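Local coordinates for protein exodeoxyribonuclease (Neisseria meningitidis, PDB 2JC5) that probably cleaves the DNA backbone at apurinic or apyrimidinic sites during DNA repair, as a magnesium- or manganese-dependent phosphodiesterase, at residues 21-26 with 249-254; 135-140 with 144-149; 181-186 with 222-227; 189-194 with 231-236. One frame throughout, in Å; residues are numbered along the deposited sequence.

Interaction 1 (21-26 with 249-254); sequences YEYIAA and PLVVEY
Tyr23 meets Pro249 and Val251 with the far end of its ring, and it is the one residue of segment 21-26 that touches segment 249-254. The phenol oxygen makes the closest approach: Tyr23 OH lies 3.5 Å from Val251 CG2 and 3.8 Å from Pro249 CB. Beside it, Tyr23 CE2 stands 3.9 Å from Pro249 CG, so the hydroxyl and a ring carbon near it meet neighbouring carbons of the proline. The tyrosine slants across the proline, whereas Val251 reaches out from the strand against the oncoming phenol. No hydrogen bond joins the two segments; the contact is van der Waals and all three residues are buried. CG of Tyr23 is anti to the backbone N (chi1 176°), which carries the ring off the helix toward the sheet and lets it span the 10.2 Å between Tyr23 CA and Pro249 CA. In the DNase I-like fold of this family two sheets pack on each other with helices on their outer faces, and here helix 20-26 covers the outer face of the six-stranded sheet at strand 250-254. The inner face of that strand carries Leu250 and Val252, which pack against Trp192 and Met191. Around the phenol, Tyr239 stacks on the Tyr23 ring, Phe244 meets it at an inclined angle, and Ile5 of the adjacent strand 2-8 touches Tyr23, Pro249 and Val251. Pro249 is itself tied by backbone hydrogen bonding to Tyr239, and its side chain lies about 6 Å from that of His247, a predicted active-site residue.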
loop_
_atom_site.group_PDB
_atom_site.type_symbol
_atom_site.label_atom_id
_atom_site.label_comp_id
_atom_site.label_asym_id
_atom_site.label_seq_id
_atom_site.Cartn_x
_atom_site.Cartn_y
_atom_site.Cartn_z
ATOM N N TYR A 21 14.583 8.106 -4.264
ATOM C CA TYR A 21 15.541 7.096 -4.700
ATOM C C TYR A 21 16.599 6.846 -3.613
ATOM O O TYR A 21 16.921 5.699 -3.282
ATOM C CB TYR A 21 16.230 7.527 -5.989
ATOM C CG TYR A 21 17.215 6.512 -6.500
ATOM C CD1 TYR A 21 16.776 5.305 -6.991
ATOM C CD2 TYR A 21 18.593 6.771 -6.517
ATOM C CE1 TYR A 21 17.650 4.372 -7.480
ATOM C CE2 TYR A 21 19.479 5.828 -7.011
ATOM C CZ TYR A 21 18.996 4.621 -7.481
ATOM O OH TYR A 21 19.853 3.648 -7.999
ATOM N N GLU A 22 17.148 7.923 -3.054
ATOM C CA GLU A 22 18.181 7.793 -2.051
ATOM C C GLU A 22 17.622 7.129 -0.800
ATOM O O GLU A 22 18.282 6.302 -0.170
ATOM C CB GLU A 22 18.777 9.159 -1.725
ATOM C CG GLU A 22 19.632 9.742 -2.849
ATOM C CD GLU A 22 18.846 10.460 -3.952
ATOM O OE1 GLU A 22 17.616 10.545 -3.879
ATOM O OE2 GLU A 22 19.476 10.977 -4.907
ATOM N N TYR A 23 16.376 7.457 -0.478
ATOM C CA TYR A 23 15.694 6.859 0.658
ATOM C C TYR A 23 15.521 5.348 0.521
ATOM O O TYR A 23 15.607 4.626 1.508
ATOM C CB TYR A 23 14.324 7.525 0.837
ATOM C CG TYR A 23 13.475 6.916 1.934
ATOM C CD1 TYR A 23 13.792 7.107 3.263
ATOM C CD2 TYR A 23 12.347 6.167 1.630
ATOM C CE1 TYR A 23 13.032 6.528 4.273
ATOM C CE2 TYR A 23 11.576 5.598 2.618
ATOM C CZ TYR A 23 11.916 5.781 3.934
ATOM O OH TYR A 23 11.124 5.216 4.923
ATOM N N ILE A 24 15.264 4.856 -0.681
ATOM C CA ILE A 24 15.121 3.408 -0.838
ATOM C C ILE A 24 16.336 2.705 -0.204
ATOM O O ILE A 24 16.188 1.724 0.525
ATOM C CB ILE A 24 14.970 2.982 -2.326
ATOM C CG1 ILE A 24 13.615 3.444 -2.867
ATOM C CG2 ILE A 24 15.109 1.497 -2.482
ATOM C CD1 ILE A 24 13.434 3.274 -4.369
ATOM N N ALA A 25 17.539 3.200 -0.498
ATOM C CA ALA A 25 18.784 2.634 0.056
ATOM C C ALA A 25 18.987 3.006 1.530
ATOM O O ALA A 25 19.265 2.148 2.359
ATOM C CB ALA A 25 19.994 3.083 -0.769
ATOM N N ALA A 26 18.848 4.292 1.859
ATOM C CA ALA A 26 19.131 4.792 3.209
ATOM C C ALA A 26 18.221 4.173 4.267
ATOM O O ALA A 26 18.621 3.986 5.430
ATOM C CB ALA A 26 19.019 6.304 3.245
ATOM N N PRO A 249 5.801 7.209 3.758
ATOM C CA PRO A 249 6.087 5.770 3.785
ATOM C C PRO A 249 5.745 5.118 5.106
ATOM O O PRO A 249 6.012 5.682 6.165
ATOM C CB PRO A 249 7.596 5.705 3.531
ATOM C CG PRO A 249 7.888 6.949 2.805
ATOM C CD PRO A 249 7.001 7.987 3.440
ATOM N N LEU A 250 5.153 3.932 5.022
ATOM C CA LEU A 250 4.822 3.100 6.165
ATOM C C LEU A 250 5.830 1.969 6.249
ATOM O O LEU A 250 5.927 1.156 5.343
ATOM C CB LEU A 250 3.401 2.554 6.014
ATOM C CG LEU A 250 2.928 1.515 7.026
ATOM C CD1 LEU A 250 2.917 2.086 8.461
ATOM C CD2 LEU A 250 1.579 0.969 6.599
ATOM N N VAL A 251 6.616 1.963 7.331
ATOM C CA VAL A 251 7.720 1.033 7.481
ATOM C C VAL A 251 7.414 0.060 8.600
ATOM O O VAL A 251 7.088 0.481 9.707
ATOM C CB VAL A 251 9.004 1.803 7.841
ATOM C CG1 VAL A 251 10.210 0.833 7.954
ATOM C CG2 VAL A 251 9.265 2.953 6.853
ATOM N N VAL A 252 7.549 -1.234 8.338
ATOM C CA VAL A 252 7.344 -2.257 9.388
ATOM C C VAL A 252 8.534 -3.195 9.377
ATOM O O VAL A 252 9.008 -3.576 8.303
ATOM C CB VAL A 252 6.042 -3.053 9.210
ATOM C CG1 VAL A 252 5.822 -4.018 10.389
ATOM C CG2 VAL A 252 4.842 -2.098 9.084
ATOM N N GLU A 253 9.010 -3.549 10.575
ATOM C CA GLU A 253 10.119 -4.477 10.752
ATOM C C GLU A 253 9.595 -5.777 11.328
ATOM O O GLU A 253 8.922 -5.758 12.356
ATOM C CB GLU A 253 11.166 -3.854 11.686
ATOM C CG GLU A 253 11.833 -2.665 11.044
ATOM C CD GLU A 253 12.825 -1.970 11.933
ATOM O OE1 GLU A 253 13.792 -2.631 12.371
ATOM O OE2 GLU A 253 12.643 -0.752 12.165
ATOM N N TYR A 254 9.918 -6.890 10.662
ATOM C CA TYR A 254 9.477 -8.217 11.057
ATOM C C TYR A 254 10.678 -9.088 11.409
ATOM O O TYR A 254 11.678 -9.089 10.713
ATOM C CB TYR A 254 8.726 -8.890 9.902
ATOM C CG TYR A 254 7.505 -8.130 9.429
ATOM C CD1 TYR A 254 7.612 -7.166 8.429
ATOM C CD2 TYR A 254 6.244 -8.407 9.948
ATOM C CE1 TYR A 254 6.498 -6.467 7.994
ATOM C CE2 TYR A 254 5.132 -7.724 9.516
ATOM C CZ TYR A 254 5.256 -6.751 8.546
ATOM O OH TYR A 254 4.154 -6.055 8.114
#

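Interaction 2 (135-140 with 144-149); sequences EAMKNE and IVVCGD
Apolar contacts between Met137 and the strand residues Ile144 and Val146 make up most of this interface. Ile144 sends its CD1 methyl to the root of the methionine, 3.8 Å from Met137 CB. CG1 of Ile144 is anti to the carbonyl carbon (chi1 -52°), and with chi2 extended the branch carries CD1 toward the helix. Farther along, the methionine bends at chi3 (-69°), and Met137 CE ends 4.4 Å from Val146 CG2, a looser touch. Polar groups form no hydrogen bond across the segments and only touch the isoleucine methyl: Ile144 CD1 comes within 3.4 Å of Met137 O, near the end of the helix, and Glu140 OE1 grazes Ile144 CD1 at 4.2 Å, while the Glu140 carboxylate forms a salt bridge with Arg97. Among backbone bonds, Glu140 N donates to Met137 O over 3.1 Å, Val146 is tied to Met224 of strand 217-225 and Ile144 to Thr226 just beyond it. Ile106 of strand 103-109 touches both Met137 and Val146. The arrangement is the return half of a beta-alpha-beta crossover, strand 103-109, helix 117-139 and strand 143-147, whose last strand leads through Gly148 to the predicted catalytic residue Asp149.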
loop_
_atom_site.group_PDB
_atom_site.type_symbol
_atom_site.label_atom_id
_atom_site.label_comp_id
_atom_site.label_asym_id
_atom_site.label_seq_id
_atom_site.Cartn_x
_atom_site.Cartn_y
_atom_site.Cartn_z
ATOM N N GLU A 135 -9.521 -13.673 1.081
ATOM C CA GLU A 135 -9.936 -14.885 1.761
ATOM C C GLU A 135 -9.101 -16.074 1.306
ATOM O O GLU A 135 -8.589 -16.828 2.122
ATOM C CB GLU A 135 -11.424 -15.161 1.512
ATOM C CG GLU A 135 -11.921 -16.354 2.321
ATOM C CD GLU A 135 -13.420 -16.466 2.374
ATOM O OE1 GLU A 135 -14.086 -15.959 1.446
ATOM O OE2 GLU A 135 -13.917 -17.101 3.328
ATOM N N ALA A 136 -8.962 -16.237 0.003
ATOM C CA ALA A 136 -8.155 -17.316 -0.539
ATOM C C ALA A 136 -6.698 -17.206 -0.114
ATOM O O ALA A 136 -6.081 -18.206 0.258
ATOM C CB ALA A 136 -8.267 -17.347 -2.050
ATOM N N MET A 137 -6.160 -15.989 -0.159
ATOM C CA MET A 137 -4.781 -15.761 0.257
ATOM C C MET A 137 -4.574 -16.167 1.718
ATOM O O MET A 137 -3.588 -16.827 2.018
ATOM C CB MET A 137 -4.342 -14.307 0.022
ATOM C CG MET A 137 -3.905 -14.077 -1.418
ATOM S SD MET A 137 -3.083 -12.524 -1.665
ATOM C CE MET A 137 -4.474 -11.452 -1.428
ATOM N N LYS A 138 -5.493 -15.776 2.605
ATOM C CA LYS A 138 -5.419 -16.108 4.042
ATOM C C LYS A 138 -5.442 -17.625 4.213
ATOM O O LYS A 138 -4.778 -18.172 5.086
ATOM C CB LYS A 138 -6.581 -15.439 4.816
ATOM C CG LYS A 138 -6.775 -15.861 6.289
ATOM C CD LYS A 138 -5.911 -15.075 7.269
ATOM C CE LYS A 138 -6.276 -15.399 8.725
ATOM N NZ LYS A 138 -6.636 -16.836 8.982
ATOM N N ASN A 139 -6.168 -18.313 3.350
ATOM C CA ASN A 139 -6.278 -19.759 3.458
ATOM C C ASN A 139 -5.104 -20.522 2.861
ATOM O O ASN A 139 -5.019 -21.735 3.048
ATOM C CB ASN A 139 -7.587 -20.239 2.820
ATOM C CG ASN A 139 -8.807 -19.919 3.669
ATOM O OD1 ASN A 139 -8.738 -19.877 4.900
ATOM N ND2 ASN A 139 -9.944 -19.712 3.011
ATOM N N GLU A 140 -4.197 -19.839 2.158
ATOM C CA GLU A 140 -2.993 -20.500 1.636
ATOM C C GLU A 140 -2.104 -21.066 2.749
ATOM O O GLU A 140 -1.364 -22.023 2.529
ATOM C CB GLU A 140 -2.159 -19.542 0.784
ATOM C CG GLU A 140 -2.811 -19.094 -0.527
ATOM C CD GLU A 140 -1.929 -18.153 -1.343
ATOM O OE1 GLU A 140 -0.697 -18.284 -1.260
ATOM O OE2 GLU A 140 -2.461 -17.286 -2.080
ATOM N N ILE A 144 2.031 -13.717 4.377
ATOM C CA ILE A 144 1.692 -12.711 3.367
ATOM C C ILE A 144 1.551 -11.330 3.974
ATOM O O ILE A 144 0.926 -11.165 5.034
ATOM C CB ILE A 144 0.389 -13.065 2.614
ATOM C CG1 ILE A 144 0.456 -14.487 2.061
ATOM C CG2 ILE A 144 0.142 -12.051 1.469
ATOM C CD1 ILE A 144 -0.785 -14.936 1.352
ATOM N N VAL A 145 2.152 -10.345 3.307
ATOM C CA VAL A 145 1.952 -8.938 3.627
ATOM C C VAL A 145 1.319 -8.278 2.413
ATOM O O VAL A 145 1.927 -8.265 1.345
ATOM C CB VAL A 145 3.267 -8.226 3.979
ATOM C CG1 VAL A 145 3.002 -6.756 4.393
ATOM C CG2 VAL A 145 3.982 -8.975 5.110
ATOM N N VAL A 146 0.113 -7.719 2.596
ATOM C CA VAL A 146 -0.535 -6.926 1.554
ATOM C C VAL A 146 -0.310 -5.454 1.899
ATOM O O VAL A 146 -0.951 -4.917 2.814
ATOM C CB VAL A 146 -2.042 -7.249 1.418
ATOM C CG1 VAL A 146 -2.645 -6.494 0.233
ATOM C CG2 VAL A 146 -2.256 -8.759 1.242
ATOM N N CYS A 147 0.649 -4.843 1.205
ATOM C CA CYS A 147 0.998 -3.451 1.367
ATOM C C CYS A 147 0.204 -2.601 0.411
ATOM O O CYS A 147 0.047 -2.959 -0.752
ATOM C CB CYS A 147 2.451 -3.205 1.002
ATOM S SG CYS A 147 3.652 -3.854 2.096
ATOM N N GLY A 148 -0.217 -1.426 0.858
ATOM C CA GLY A 148 -0.535 -0.413 -0.108
ATOM C C GLY A 148 -1.469 0.649 0.373
ATOM O O GLY A 148 -1.642 0.854 1.571
ATOM N N ASP A 149 -2.040 1.329 -0.609
ATOM C CA ASP A 149 -2.952 2.424 -0.386
ATOM C C ASP A 149 -4.339 1.860 -0.611
ATOM O O ASP A 149 -4.704 1.526 -1.736
ATOM C CB ASP A 149 -2.641 3.541 -1.363
ATOM C CG ASP A 149 -3.595 4.708 -1.281
ATOM O OD1 ASP A 149 -4.547 4.690 -0.473
ATOM O OD2 ASP A 149 -3.385 5.684 -2.048
#

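Interaction 3 (181-186 with 222-227); sequences KVIHKL and YQMVTP
Met224 makes a buried, apolar helix-on-sheet contact with Val182 and Ile183, where helix 173-184 packs over strand 217-225 on the outer face of the sheet that holds strands 143-147 and 217-225 in this DNase I-like fold. The backbones stay well apart, with Ile183 CA and Met224 CA separated by 8.3 Å, and the methionine bridges the gap. Its CG is anti to the carbonyl carbon, and the chain then bends at chi2 (-71°), which turns the thioether and its terminal methyl toward the helix. Val182 points at the strand and offers CG1, whereas Ile183 leaves the helix more tangentially and reaches inward through its CG1 branch. Ile183 and Met224 cross at about a right angle. No hydrogen bond runs between the segments. The strand is held in its sheet by backbone bonds between Met224 and Val146 and between Val225 and Thr189, and Asp190 and Trp150 also pack on Met224. On the helix side, Val182 additionally rests on Leu134 of helix 117-139, so the two helices share the cover of this face. Lys181 O accepts from two backbone donors, Lys185 N at 2.8 Å and Leu186 N at 2.9 Å. At the centre of the contact, Met224 CE sits 4.1 Å from Ile183 CG1 and 4.5 Å from Val182 CG1.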
loop_
_atom_site.group_PDB
_atom_site.type_symbol
_atom_site.label_atom_id
_atom_site.label_comp_id
_atom_site.label_asym_id
_atom_site.label_seq_id
_atom_site.Cartn_x
_atom_site.Cartn_y
_atom_site.Cartn_z
ATOM N N LYS A 181 -14.388 -6.191 8.120
ATOM C CA LYS A 181 -14.559 -7.610 7.770
ATOM C C LYS A 181 -13.232 -8.256 7.373
ATOM O O LYS A 181 -12.937 -9.384 7.762
ATOM C CB LYS A 181 -15.595 -7.792 6.658
ATOM C CG LYS A 181 -17.037 -7.535 7.054
ATOM C CD LYS A 181 -17.935 -7.725 5.834
ATOM N N VAL A 182 -12.423 -7.542 6.601
ATOM C CA VAL A 182 -11.107 -8.057 6.232
ATOM C C VAL A 182 -10.285 -8.396 7.487
ATOM O O VAL A 182 -9.609 -9.430 7.550
ATOM C CB VAL A 182 -10.362 -7.043 5.349
ATOM C CG1 VAL A 182 -8.867 -7.437 5.193
ATOM C CG2 VAL A 182 -11.053 -6.924 3.979
ATOM N N ILE A 183 -10.370 -7.530 8.495
ATOM C CA ILE A 183 -9.687 -7.756 9.766
ATOM C C ILE A 183 -10.377 -8.846 10.598
ATOM O O ILE A 183 -9.758 -9.855 10.935
ATOM C CB ILE A 183 -9.543 -6.438 10.563
ATOM C CG1 ILE A 183 -8.684 -5.433 9.786
ATOM C CG2 ILE A 183 -8.956 -6.697 11.968
ATOM C CD1 ILE A 183 -8.834 -3.983 10.276
ATOM N N HIS A 184 -11.654 -8.661 10.918
ATOM C CA HIS A 184 -12.308 -9.496 11.931
ATOM C C HIS A 184 -12.963 -10.754 11.412
ATOM O O HIS A 184 -13.108 -11.722 12.164
ATOM C CB HIS A 184 -13.312 -8.659 12.716
ATOM C CG HIS A 184 -12.664 -7.575 13.507
ATOM N ND1 HIS A 184 -12.782 -6.240 13.179
ATOM C CD2 HIS A 184 -11.823 -7.632 14.565
ATOM C CE1 HIS A 184 -12.074 -5.520 14.033
ATOM N NE2 HIS A 184 -11.482 -6.340 14.880
ATOM N N LYS A 185 -13.387 -10.754 10.156
ATOM C CA LYS A 185 -14.024 -11.943 9.566
ATOM C C LYS A 185 -12.978 -12.809 8.888
ATOM O O LYS A 185 -12.913 -14.012 9.115
ATOM C CB LYS A 185 -15.129 -11.568 8.573
ATOM C CG LYS A 185 -16.334 -10.886 9.208
ATOM N N LEU A 186 -12.132 -12.190 8.075
ATOM C CA LEU A 186 -11.096 -12.949 7.396
ATOM C C LEU A 186 -9.865 -13.191 8.266
ATOM O O LEU A 186 -9.125 -14.141 8.009
ATOM C CB LEU A 186 -10.668 -12.257 6.101
ATOM C CG LEU A 186 -11.740 -12.098 5.031
ATOM C CD1 LEU A 186 -11.130 -11.557 3.745
ATOM C CD2 LEU A 186 -12.444 -13.433 4.770
ATOM N N TYR A 222 -1.728 0.766 4.529
ATOM C CA TYR A 222 -1.699 -0.351 5.474
ATOM C C TYR A 222 -0.657 -1.376 5.089
ATOM O O TYR A 222 -0.302 -1.515 3.920
ATOM C CB TYR A 222 -3.019 -1.130 5.477
ATOM C CG TYR A 222 -4.263 -0.410 5.875
ATOM C CD1 TYR A 222 -4.904 0.454 4.993
ATOM C CD2 TYR A 222 -4.844 -0.618 7.116
ATOM C CE1 TYR A 222 -6.049 1.106 5.358
ATOM C CE2 TYR A 222 -6.003 0.024 7.472
ATOM C CZ TYR A 222 -6.613 0.879 6.582
ATOM O OH TYR A 222 -7.793 1.496 6.945
ATOM N N GLN A 223 -0.244 -2.154 6.080
ATOM C CA GLN A 223 0.306 -3.496 5.859
ATOM C C GLN A 223 -0.645 -4.471 6.532
ATOM O O GLN A 223 -0.759 -4.475 7.750
ATOM C CB GLN A 223 1.737 -3.591 6.407
ATOM C CG GLN A 223 2.706 -2.688 5.642
ATOM C CD GLN A 223 4.201 -2.992 5.838
ATOM O OE1 GLN A 223 4.612 -4.087 6.231
ATOM N NE2 GLN A 223 5.019 -2.006 5.527
ATOM N N MET A 224 -1.390 -5.222 5.724
ATOM C CA MET A 224 -2.281 -6.265 6.233
ATOM C C MET A 224 -1.526 -7.585 6.212
ATOM O O MET A 224 -0.980 -7.950 5.178
ATOM C CB MET A 224 -3.545 -6.399 5.385
ATOM C CG MET A 224 -4.468 -5.192 5.443
ATOM S SD MET A 224 -5.275 -5.062 7.062
ATOM C CE MET A 224 -6.583 -3.904 6.651
ATOM N N VAL A 225 -1.492 -8.293 7.340
ATOM C CA VAL A 225 -0.561 -9.406 7.520
ATOM C C VAL A 225 -1.279 -10.664 8.019
ATOM O O VAL A 225 -2.230 -10.589 8.804
ATOM C CB VAL A 225 0.571 -8.979 8.505
ATOM C CG1 VAL A 225 1.671 -10.026 8.598
ATOM C CG2 VAL A 225 1.182 -7.637 8.071
ATOM N N THR A 226 -0.796 -11.821 7.576
ATOM C CA THR A 226 -1.264 -13.132 8.055
ATOM C C THR A 226 -0.829 -13.353 9.510
ATOM O O THR A 226 0.064 -12.665 9.989
ATOM C CB THR A 226 -0.730 -14.226 7.136
ATOM O OG1 THR A 226 0.664 -14.015 6.902
ATOM C CG2 THR A 226 -1.488 -14.193 5.822
ATOM N N PRO A 227 -1.502 -14.277 10.227
ATOM C CA PRO A 227 -1.318 -14.352 11.684
ATOM C C PRO A 227 0.085 -14.646 12.212
ATOM O O PRO A 227 0.549 -13.931 13.112
ATOM C CB PRO A 227 -2.308 -15.445 12.112
ATOM C CG PRO A 227 -3.218 -15.628 10.998
ATOM C CD PRO A 227 -2.565 -15.180 9.754
#

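Interaction 4 (189-194 with 231-236); sequences TDMWRT and AKAVSA
The backbones of Met191 and Trp192, at the start of helix 191-195, come near strand 233-238 at two points, Met191 CA lying 7.8 Å from Ala233 CA and Trp192 CA 6.9 Å from Ala236 CA. Two alanine methyls receive the two large side chains. Met191 curls round the first: its chain bends at chi2 (61°) and again at chi3 (-104°), so that CG, SD and CE all pass along one methyl, with Met191 CE 3.6 Å and Met191 SD 3.7 Å from Ala233 CB. Trp192 brings the benzo part of its indole to the second, and Trp192 CE3 lies 3.8 Å from Ala236 CB. Trp192 CZ3 also approaches the backbone, 3.8 Å from Ala236 C, in an oblique meeting. Having CG anti to the backbone N (chi1 179°) carries the indole out from the side of the helix, so that its benzo ring reaches Ala236. The pyrrole NE1, remote from Ala236, bonds to Val199 O. Tyr196 meets the indole edge-to-face, and Tyr196 OH bonds to Ala236 N. The contact joins the sheets of the DNase I-like sandwich: strand 189-190 and Met191 pair with strand 217-225, whereas strand 233-238 edges the other sheet. With no hydrogen bond crossing between the segments, the match of small methyls to bulky side chains makes the join, and the indole's orientation is secured by its bond to Val199.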
loop_
_atom_site.group_PDB
_atom_site.type_symbol
_atom_site.label_atom_id
_atom_site.label_comp_id
_atom_site.label_asym_id
_atom_site.label_seq_id
_atom_site.Cartn_x
_atom_site.Cartn_y
_atom_site.Cartn_z
ATOM N N THR A 189 -4.429 -9.017 9.919
ATOM C CA THR A 189 -3.997 -8.086 10.956
ATOM C C THR A 189 -3.614 -6.762 10.314
ATOM O O THR A 189 -2.756 -6.723 9.442
ATOM C CB THR A 189 -2.782 -8.651 11.734
ATOM O OG1 THR A 189 -3.183 -9.824 12.445
ATOM C CG2 THR A 189 -2.204 -7.644 12.734
ATOM N N ASP A 190 -4.213 -5.677 10.805
ATOM C CA ASP A 190 -3.842 -4.318 10.439
ATOM C C ASP A 190 -2.615 -4.018 11.287
ATOM O O ASP A 190 -2.712 -3.761 12.487
ATOM C CB ASP A 190 -5.048 -3.412 10.744
ATOM C CG ASP A 190 -4.762 -1.957 10.577
ATOM O OD1 ASP A 190 -3.583 -1.587 10.368
ATOM O OD2 ASP A 190 -5.754 -1.181 10.657
ATOM N N MET A 191 -1.444 -4.081 10.673
ATOM C CA MET A 191 -0.221 -4.182 11.460
ATOM C C MET A 191 0.013 -2.952 12.328
ATOM O O MET A 191 0.406 -3.074 13.497
ATOM C CB MET A 191 0.990 -4.442 10.571
ATOM C CG MET A 191 2.088 -5.214 11.265
ATOM S SD MET A 191 1.618 -6.876 11.848
ATOM C CE MET A 191 1.406 -6.673 13.630
ATOM N N TRP A 192 -0.224 -1.769 11.766
ATOM C CA TRP A 192 -0.026 -0.541 12.513
ATOM C C TRP A 192 -0.922 -0.491 13.752
ATOM O O TRP A 192 -0.478 -0.190 14.868
ATOM C CB TRP A 192 -0.316 0.702 11.657
ATOM C CG TRP A 192 -0.138 1.944 12.455
ATOM C CD1 TRP A 192 -1.088 2.628 13.146
ATOM C CD2 TRP A 192 1.113 2.593 12.734
ATOM N NE1 TRP A 192 -0.508 3.696 13.818
ATOM C CE2 TRP A 192 0.839 3.696 13.576
ATOM C CE3 TRP A 192 2.436 2.358 12.340
ATOM C CZ2 TRP A 192 1.825 4.559 14.012
ATOM C CZ3 TRP A 192 3.414 3.225 12.778
ATOM C CH2 TRP A 192 3.107 4.304 13.622
ATOM N N ARG A 193 -2.204 -0.767 13.553
ATOM C CA ARG A 193 -3.176 -0.606 14.636
ATOM C C ARG A 193 -2.947 -1.653 15.703
ATOM O O ARG A 193 -3.186 -1.397 16.884
ATOM C CB ARG A 193 -4.591 -0.699 14.083
ATOM C CG ARG A 193 -5.692 -0.503 15.075
ATOM C CD ARG A 193 -5.608 0.772 15.845
ATOM N NE ARG A 193 -5.608 1.958 14.998
ATOM C CZ ARG A 193 -4.713 2.941 15.030
ATOM N NH1 ARG A 193 -3.669 2.928 15.851
ATOM N NH2 ARG A 193 -4.861 3.973 14.198
ATOM N N THR A 194 -2.459 -2.823 15.302
ATOM C CA THR A 194 -2.161 -3.876 16.254
ATOM C C THR A 194 -0.928 -3.542 17.072
ATOM O O THR A 194 -0.913 -3.740 18.299
ATOM C CB THR A 194 -2.060 -5.235 15.542
ATOM O OG1 THR A 194 -3.375 -5.606 15.121
ATOM C CG2 THR A 194 -1.531 -6.318 16.464
ATOM N N ALA A 231 2.635 -11.857 14.310
ATOM C CA ALA A 231 3.251 -12.092 15.632
ATOM C C ALA A 231 4.760 -11.865 15.642
ATOM O O ALA A 231 5.366 -11.823 16.708
ATOM C CB ALA A 231 2.956 -13.517 16.108
ATOM N N LYS A 232 5.355 -11.729 14.467
ATOM C CA LYS A 232 6.781 -11.478 14.308
ATOM C C LYS A 232 7.119 -9.992 14.105
ATOM O O LYS A 232 8.286 -9.614 14.112
ATOM C CB LYS A 232 7.331 -12.335 13.159
ATOM C CG LYS A 232 7.238 -13.815 13.514
ATOM C CD LYS A 232 7.821 -14.765 12.519
ATOM C CE LYS A 232 7.996 -16.161 13.168
ATOM N NZ LYS A 232 8.804 -16.199 14.461
ATOM N N ALA A 233 6.106 -9.148 13.927
ATOM C CA ALA A 233 6.318 -7.705 13.784
ATOM C C ALA A 233 6.868 -7.141 15.079
ATOM O O ALA A 233 6.273 -7.339 16.131
ATOM C CB ALA A 233 5.006 -6.997 13.433
ATOM N N VAL A 234 7.988 -6.427 14.987
ATOM C CA VAL A 234 8.640 -5.850 16.170
ATOM C C VAL A 234 8.496 -4.329 16.322
ATOM O O VAL A 234 8.534 -3.798 17.431
ATOM C CB VAL A 234 10.126 -6.252 16.265
ATOM C CG1 VAL A 234 10.254 -7.757 16.482
ATOM C CG2 VAL A 234 10.904 -5.816 15.048
ATOM N N SER A 235 8.313 -3.623 15.217
ATOM C CA SER A 235 8.142 -2.190 15.262
ATOM C C SER A 235 7.664 -1.657 13.934
ATOM O O SER A 235 7.718 -2.334 12.916
ATOM C CB SER A 235 9.446 -1.506 15.650
ATOM O OG SER A 235 10.341 -1.575 14.584
ATOM N N ALA A 236 7.194 -0.424 13.956
ATOM C CA ALA A 236 6.796 0.257 12.728
ATOM C C ALA A 236 6.923 1.753 12.939
ATOM O O ALA A 236 6.959 2.242 14.083
ATOM C CB ALA A 236 5.377 -0.121 12.330
#

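Overall arrangement
Along the chain, interaction 1 closes a loop that encloses the other three; interaction 2 comes first within it, and interactions 3 and 4 interleave after it. Interactions 2 and 3 are neighbours, their centres 8 Å apart, and place helices 117-139 and 173-184 over the paired strands 143-147 and 217-225. Interaction 4, its centre about 11 Å from that of interaction 3, continues through strand 189-190 of the same sheet and reaches strand 233-238 of the other. That strand pairs with strand 250-254 of interaction 1; the centres of interactions 1 and 4 are about 16 Å apart. Tyr254 OH also contacts Gln223 OE1 at 2.8 Å, probably a hydrogen bond between the sheets. Together the four contacts run across the two-sheet sandwich that carries the predicted catalytic residues.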